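Local coordinates for protein cystalysin (Treponema denticola, PDB 1C7N) that is a pyridoxal-5'-phosphate-dependent enzyme of the class I and II aminotransferase family, carrying its cofactor in a pocket beside a mainly parallel beta sheet, at residues K190-E204 against F219-F233. Numbering follows the deposited sequence.
With PLP (pyridoxal-5'-phosphate), chain I.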
loop_
_atom_site.group_PDB
_atom_site.type_symbol
_atom_site.label_atom_id
_atom_site.label_comp_id
_atom_site.label_asym_id
_atom_site.label_seq_id
_atom_site.Cartn_x
_atom_site.Cartn_y
_atom_site.Cartn_z
ATOM N N LYS A 190 11.116 13.051 27.919
ATOM C CA LYS A 190 10.552 14.287 27.386
ATOM C C LYS A 190 11.486 15.462 27.648
ATOM O O LYS A 190 11.714 16.288 26.766
ATOM C CB LYS A 190 9.188 14.581 28.018
ATOM C CG LYS A 190 8.670 15.988 27.722
ATOM C CD LYS A 190 7.380 16.283 28.469
ATOM C CE LYS A 190 7.575 16.229 29.980
ATOM N NZ LYS A 190 8.411 17.344 30.521
ATOM N N ASP A 191 12.021 15.538 28.864
ATOM C CA ASP A 191 12.930 16.622 29.216
ATOM C C ASP A 191 14.187 16.589 28.358
ATOM O O ASP A 191 14.637 17.626 27.866
ATOM C CB ASP A 191 13.311 16.559 30.700
ATOM C CG ASP A 191 12.156 16.924 31.614
ATOM O OD1 ASP A 191 11.213 17.613 31.154
ATOM O OD2 ASP A 191 12.194 16.535 32.798
ATOM N N ILE A 192 14.751 15.399 28.179
ATOM C CA ILE A 192 15.947 15.239 27.365
ATOM C C ILE A 192 15.662 15.673 25.924
ATOM O O ILE A 192 16.487 16.330 25.285
ATOM C CB ILE A 192 16.422 13.764 27.358
ATOM C CG1 ILE A 192 16.835 13.341 28.769
ATOM C CG2 ILE A 192 17.578 13.587 26.378
ATOM C CD1 ILE A 192 17.286 11.901 28.867
ATOM N N VAL A 193 14.488 15.310 25.420
ATOM C CA VAL A 193 14.110 15.660 24.054
ATOM C C VAL A 193 13.910 17.159 23.852
ATOM O O VAL A 193 14.461 17.736 22.916
ATOM C CB VAL A 193 12.821 14.929 23.624
ATOM C CG1 VAL A 193 12.350 15.450 22.266
ATOM C CG2 VAL A 193 13.084 13.428 23.546
ATOM N N LEU A 194 13.117 17.783 24.719
ATOM C CA LEU A 194 12.848 19.216 24.620
ATOM C C LEU A 194 14.105 20.054 24.849
ATOM O O LEU A 194 14.192 21.196 24.396
ATOM C CB LEU A 194 11.769 19.619 25.627
ATOM C CG LEU A 194 10.398 18.954 25.468
ATOM C CD1 LEU A 194 9.461 19.468 26.547
ATOM C CD2 LEU A 194 9.837 19.243 24.081
ATOM N N LYS A 195 15.071 19.470 25.553
ATOM C CA LYS A 195 16.345 20.112 25.865
ATOM C C LYS A 195 17.291 20.130 24.666
ATOM O O LYS A 195 18.222 20.939 24.606
ATOM C CB LYS A 195 17.007 19.372 27.029
ATOM C CG LYS A 195 18.513 19.534 27.125
ATOM C CD LYS A 195 19.130 18.438 27.997
ATOM C CE LYS A 195 18.876 17.046 27.415
ATOM N NZ LYS A 195 19.388 16.893 26.018
ATOM N N SER A 196 17.055 19.233 23.717
ATOM C CA SER A 196 17.892 19.135 22.526
ATOM C C SER A 196 17.083 19.456 21.277
ATOM O O SER A 196 15.940 19.899 21.367
ATOM C CB SER A 196 18.460 17.725 22.407
ATOM O OG SER A 196 17.416 16.792 22.204
ATOM N N ASP A 197 17.682 19.228 20.112
ATOM C CA ASP A 197 17.000 19.490 18.851
ATOM C C ASP A 197 16.483 18.187 18.254
ATOM O O ASP A 197 16.208 18.108 17.055
ATOM C CB ASP A 197 17.942 20.170 17.850
ATOM C CG ASP A 197 18.459 21.507 18.348
ATOM O OD1 ASP A 197 17.656 22.290 18.902
ATOM O OD2 ASP A 197 19.668 21.779 18.174
ATOM N N LEU A 198 16.358 17.165 19.096
ATOM C CA LEU A 198 15.870 15.869 18.648
ATOM C C LEU A 198 14.384 15.903 18.351
ATOM O O LEU A 198 13.607 16.559 19.039
ATOM C CB LEU A 198 16.124 14.792 19.705
ATOM C CG LEU A 198 17.527 14.215 19.887
ATOM C CD1 LEU A 198 17.510 13.227 21.044
ATOM C CD2 LEU A 198 17.978 13.526 18.606
ATOM N N MET A 199 13.999 15.185 17.306
ATOM C CA MET A 199 12.607 15.084 16.922
ATOM C C MET A 199 12.172 13.802 17.625
ATOM O O MET A 199 13.024 13.021 18.043
ATOM C CB MET A 199 12.522 14.931 15.403
ATOM C CG MET A 199 11.176 15.250 14.808
ATOM S SD MET A 199 11.307 15.414 13.018
ATOM C CE MET A 199 9.581 15.315 12.564
ATOM N N LEU A 200 10.872 13.583 17.784
ATOM C CA LEU A 200 10.408 12.356 18.429
ATOM C C LEU A 200 9.525 11.529 17.502
ATOM O O LEU A 200 8.467 11.989 17.069
ATOM C CB LEU A 200 9.628 12.660 19.715
ATOM C CG LEU A 200 9.007 11.419 20.375
ATOM C CD1 LEU A 200 10.113 10.486 20.869
ATOM C CD2 LEU A 200 8.115 11.828 21.525
ATOM N N TRP A 201 9.970 10.313 17.199
ATOM C CA TRP A 201 9.211 9.400 16.351
ATOM C C TRP A 201 8.805 8.248 17.267
ATOM O O TRP A 201 9.598 7.344 17.521
ATOM C CB TRP A 201 10.071 8.865 15.201
ATOM C CG TRP A 201 10.736 9.925 14.362
ATOM C CD1 TRP A 201 10.369 11.238 14.239
ATOM C CD2 TRP A 201 11.877 9.748 13.512
ATOM N NE1 TRP A 201 11.211 11.887 13.367
ATOM C CE2 TRP A 201 12.146 10.997 12.907
ATOM C CE3 TRP A 201 12.699 8.654 13.204
ATOM C CZ2 TRP A 201 13.200 11.183 12.014
ATOM C CZ3 TRP A 201 13.748 8.837 12.317
ATOM C CH2 TRP A 201 13.990 10.093 11.731
ATOM N N SER A 202 7.571 8.290 17.758
ATOM C CA SER A 202 7.069 7.275 18.675
ATOM C C SER A 202 6.176 6.218 18.028
ATOM O O SER A 202 5.062 6.517 17.576
ATOM C CB SER A 202 6.315 7.955 19.818
ATOM O OG SER A 202 6.017 7.035 20.849
ATOM N N ASP A 203 6.676 4.984 17.988
ATOM C CA ASP A 203 5.940 3.861 17.412
ATOM C C ASP A 203 5.130 3.213 18.529
ATOM O O ASP A 203 5.678 2.527 19.397
ATOM C CB ASP A 203 6.917 2.852 16.792
ATOM C CG ASP A 203 6.218 1.675 16.117
ATOM O OD1 ASP A 203 6.898 0.927 15.371
ATOM O OD2 ASP A 203 5.000 1.483 16.333
ATOM N N GLU A 204 3.823 3.447 18.511
ATOM C CA GLU A 204 2.947 2.907 19.539
ATOM C C GLU A 204 1.903 1.975 18.925
ATOM O O GLU A 204 0.739 1.963 19.340
ATOM C CB GLU A 204 2.276 4.065 20.295
ATOM C CG GLU A 204 3.243 5.229 20.577
ATOM C CD GLU A 204 2.762 6.200 21.644
ATOM O OE1 GLU A 204 1.549 6.232 21.943
ATOM O OE2 GLU A 204 3.605 6.950 22.181
ATOM N N PHE A 219 2.873 9.085 24.368
ATOM C CA PHE A 219 3.979 10.001 24.606
ATOM C C PHE A 219 3.700 11.481 24.345
ATOM O O PHE A 219 3.911 12.314 25.230
ATOM C CB PHE A 219 5.197 9.550 23.798
ATOM C CG PHE A 219 6.516 9.845 24.464
ATOM C CD1 PHE A 219 7.675 9.209 24.034
ATOM C CD2 PHE A 219 6.600 10.751 25.521
ATOM C CE1 PHE A 219 8.902 9.467 24.645
ATOM C CE2 PHE A 219 7.824 11.018 26.140
ATOM C CZ PHE A 219 8.976 10.376 25.702
ATOM N N GLN A 220 3.219 11.818 23.151
ATOM C CA GLN A 220 2.962 13.220 22.827
ATOM C C GLN A 220 1.753 13.831 23.528
ATOM O O GLN A 220 1.455 15.010 23.342
ATOM C CB GLN A 220 2.813 13.399 21.314
ATOM C CG GLN A 220 1.550 12.802 20.720
ATOM C CD GLN A 220 1.357 13.220 19.274
ATOM O OE1 GLN A 220 2.023 12.710 18.369
ATOM N NE2 GLN A 220 0.458 14.172 19.051
ATOM N N SER A 221 1.062 13.043 24.344
ATOM C CA SER A 221 -0.111 13.545 25.057
ATOM C C SER A 221 0.253 14.200 26.389
ATOM O O SER A 221 -0.595 14.817 27.031
ATOM C CB SER A 221 -1.092 12.403 25.326
ATOM O OG SER A 221 -0.630 11.582 26.386
ATOM N N ILE A 222 1.510 14.068 26.806
ATOM C CA ILE A 222 1.935 14.631 28.083
ATOM C C ILE A 222 2.488 16.056 28.007
ATOM O O ILE A 222 2.759 16.668 29.036
ATOM C CB ILE A 222 3.002 13.738 28.759
ATOM C CG1 ILE A 222 4.303 13.779 27.961
ATOM C CG2 ILE A 222 2.491 12.303 28.863
ATOM C CD1 ILE A 222 5.472 13.106 28.651
ATOM N N ASP A 223 2.654 16.581 26.797
ATOM C CA ASP A 223 3.195 17.928 26.622
ATOM C C ASP A 223 2.943 18.412 25.199
ATOM O O ASP A 223 3.286 17.727 24.238
ATOM C CB ASP A 223 4.700 17.920 26.923
ATOM C CG ASP A 223 5.307 19.310 26.928
ATOM O OD1 ASP A 223 5.471 19.902 25.840
ATOM O OD2 ASP A 223 5.623 19.812 28.029
ATOM N N GLU A 224 2.343 19.591 25.065
ATOM C CA GLU A 224 2.032 20.140 23.751
ATOM C C GLU A 224 3.262 20.564 22.959
ATOM O O GLU A 224 3.276 20.461 21.731
ATOM C CB GLU A 224 1.065 21.319 23.883
ATOM C CG GLU A 224 -0.378 20.916 24.161
ATOM C CD GLU A 224 -0.936 19.966 23.109
ATOM O OE1 GLU A 224 -0.425 19.970 21.967
ATOM O OE2 GLU A 224 -1.892 19.223 23.416
ATOM N N GLN A 225 4.292 21.044 23.650
ATOM C CA GLN A 225 5.511 21.454 22.963
ATOM C C GLN A 225 6.236 20.222 22.440
ATOM O O GLN A 225 6.889 20.272 21.397
ATOM C CB GLN A 225 6.427 22.258 23.889
ATOM C CG GLN A 225 5.980 23.699 24.097
ATOM C CD GLN A 225 4.737 23.808 24.955
ATOM O OE1 GLN A 225 4.770 23.518 26.155
ATOM N NE2 GLN A 225 3.626 24.223 24.345
ATOM N N LEU A 226 6.132 19.116 23.172
ATOM C CA LEU A 226 6.754 17.873 22.731
ATOM C C LEU A 226 5.976 17.430 21.493
ATOM O O LEU A 226 6.564 17.063 20.475
ATOM C CB LEU A 226 6.668 16.798 23.819
ATOM C CG LEU A 226 7.196 15.408 23.442
ATOM C CD1 LEU A 226 8.703 15.469 23.176
ATOM C CD2 LEU A 226 6.893 14.428 24.560
ATOM N N ALA A 227 4.650 17.493 21.585
ATOM C CA ALA A 227 3.774 17.111 20.477
ATOM C C ALA A 227 4.072 17.935 19.226
ATOM O O ALA A 227 3.848 17.477 18.107
ATOM C CB ALA A 227 2.306 17.290 20.877
ATOM N N ASP A 228 4.567 19.154 19.428
ATOM C CA ASP A 228 4.904 20.050 18.322
ATOM C C ASP A 228 6.012 19.489 17.428
ATOM O O ASP A 228 6.133 19.875 16.269
ATOM C CB ASP A 228 5.335 21.419 18.861
ATOM C CG ASP A 228 4.159 22.276 19.303
ATOM O OD1 ASP A 228 4.399 23.287 20.000
ATOM O OD2 ASP A 228 3.004 21.952 18.950
ATOM N N LYS A 229 6.828 18.587 17.964
ATOM C CA LYS A 229 7.890 17.997 17.161
ATOM C C LYS A 229 7.910 16.471 17.237
ATOM O O LYS A 229 8.962 15.843 17.139
ATOM C CB LYS A 229 9.256 18.565 17.563
ATOM C CG LYS A 229 9.711 18.268 18.981
ATOM C CD LYS A 229 11.137 18.772 19.159
ATOM C CE LYS A 229 11.720 18.405 20.511
ATOM N NZ LYS A 229 13.176 18.755 20.563
ATOM N N THR A 230 6.730 15.884 17.396
ATOM C CA THR A 230 6.597 14.432 17.479
ATOM C C THR A 230 5.771 13.853 16.330
ATOM O O THR A 230 4.827 14.478 15.844
ATOM C CB THR A 230 5.908 14.001 18.803
ATOM O OG1 THR A 230 6.697 14.425 19.922
ATOM C CG2 THR A 230 5.731 12.476 18.851
ATOM N N ILE A 231 6.152 12.655 15.900
ATOM C CA ILE A 231 5.433 11.920 14.868
ATOM C C ILE A 231 5.080 10.624 15.584
ATOM O O ILE A 231 5.971 9.896 16.014
ATOM C CB ILE A 231 6.318 11.568 13.651
ATOM C CG1 ILE A 231 6.629 12.822 12.830
ATOM C CG2 ILE A 231 5.607 10.536 12.791
ATOM C CD1 ILE A 231 7.596 12.574 11.678
ATOM N N THR A 232 3.790 10.354 15.741
ATOM C CA THR A 232 3.358 9.144 16.428
ATOM C C THR A 232 2.735 8.155 15.453
ATOM O O THR A 232 1.769 8.483 14.756
ATOM C CB THR A 232 2.339 9.467 17.544
ATOM O OG1 THR A 232 2.955 10.310 18.529
ATOM C CG2 THR A 232 1.865 8.190 18.212
ATOM N N PHE A 233 3.301 6.952 15.403
ATOM C CA PHE A 233 2.811 5.907 14.509
ATOM C C PHE A 233 1.810 4.994 15.208
ATOM O O PHE A 233 2.117 4.399 16.241
ATOM C CB PHE A 233 3.972 5.047 13.988
ATOM C CG PHE A 233 5.143 5.839 13.474
ATOM C CD1 PHE A 233 6.104 6.330 14.352
ATOM C CD2 PHE A 233 5.291 6.093 12.112
ATOM C CE1 PHE A 233 7.196 7.061 13.883
ATOM C CE2 PHE A 233 6.380 6.826 11.635
ATOM C CZ PHE A 233 7.333 7.310 12.524
HETATM N N1 PLP I . 6.314 -1.520 14.721
HETATM C C2 PLP I . 6.513 -2.532 15.681
HETATM C C2A PLP I . 7.270 -2.100 16.923
HETATM C C3 PLP I . 5.883 -3.824 15.399
HETATM O O3 PLP I . 6.203 -4.768 16.286
HETATM C C4 PLP I . 5.087 -3.977 14.239
HETATM C C4A PLP I . 4.362 -5.218 13.970
HETATM C C5 PLP I . 4.931 -2.803 13.322
HETATM C C6 PLP I . 5.566 -1.622 13.575
HETATM C C5A PLP I . 3.790 -2.897 12.313
HETATM O O4P PLP I . 3.978 -2.753 10.961
HETATM P P PLP I . 2.582 -2.784 10.129
HETATM O O1P PLP I . 3.052 -2.971 8.758
HETATM O O2P PLP I . 1.890 -1.447 10.322
HETATM O O3P PLP I . 1.734 -3.892 10.581
HETATM O O HOH W 1 12.387 21.570 22.344
HETATM O O HOH W 2 3.421 9.722 21.063
#
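Leu200 lays its CD2 methyl over one face of the Phe219 ring, a CH-pi contact 4.0 Å from CD2 to the ring centroid. With CG anti to the backbone N (chi1 175°), the fork of Leu200 reaches the ring, and CD2 also meets Leu226 CD1. Leu226 CD1 in turn meets Val193, whose CG1 lies 3.8 Å away; branched aliphatic residues suit this junction of helix 183-195, helix 224-227 and the sheet, offering methyls to several neighbours. Leu194 adds CD2 against the Leu226 backbone. On the other sheet face Met199 CE presses on Ile231 CD1, and Trp201 CB meets the edge of the Phe233 ring.

Between these two layers, strand 199-203 and residues 230-233 of the next strand run parallel, their axes 10° from exact alignment, in a beta-alpha-beta unit of the large sheet typical of fold-type I pyridoxal-phosphate enzymes. Five backbone hydrogen bonds alternate in direction: Leu200, Ser202 and Glu204 N give to Lys229, Ile231 and Phe233 O, while Leu200 and Ser202 O receive from Ile231 and Phe233 N. At the strand's C-terminal end Asp203 OD1 lies 2.6 Å from N1 of pyridoxal-5'-phosphate, while its OD2 accepts from Ile205 N.

Polar groups lie toward both ends of the strand pair. The long, extended chain of Lys229 slides past Val193, bringing NZ to Leu198 O at 2.7 Å and, from above the carbonyl plane, to Val193 O at 2.9 Å, across that plane from Ser196 N; its reach suits carbonyls at the helix end and in the following loop. Buried Glu204 suits its place because a carboxylate oxygen can accept several bonds: OE2 takes Phe219 N (3.1 Å) on its syn lone pair, Ser202 OG on its anti lone pair, and a water that also accepts from Gln220 N and donates to Thr232 OG1.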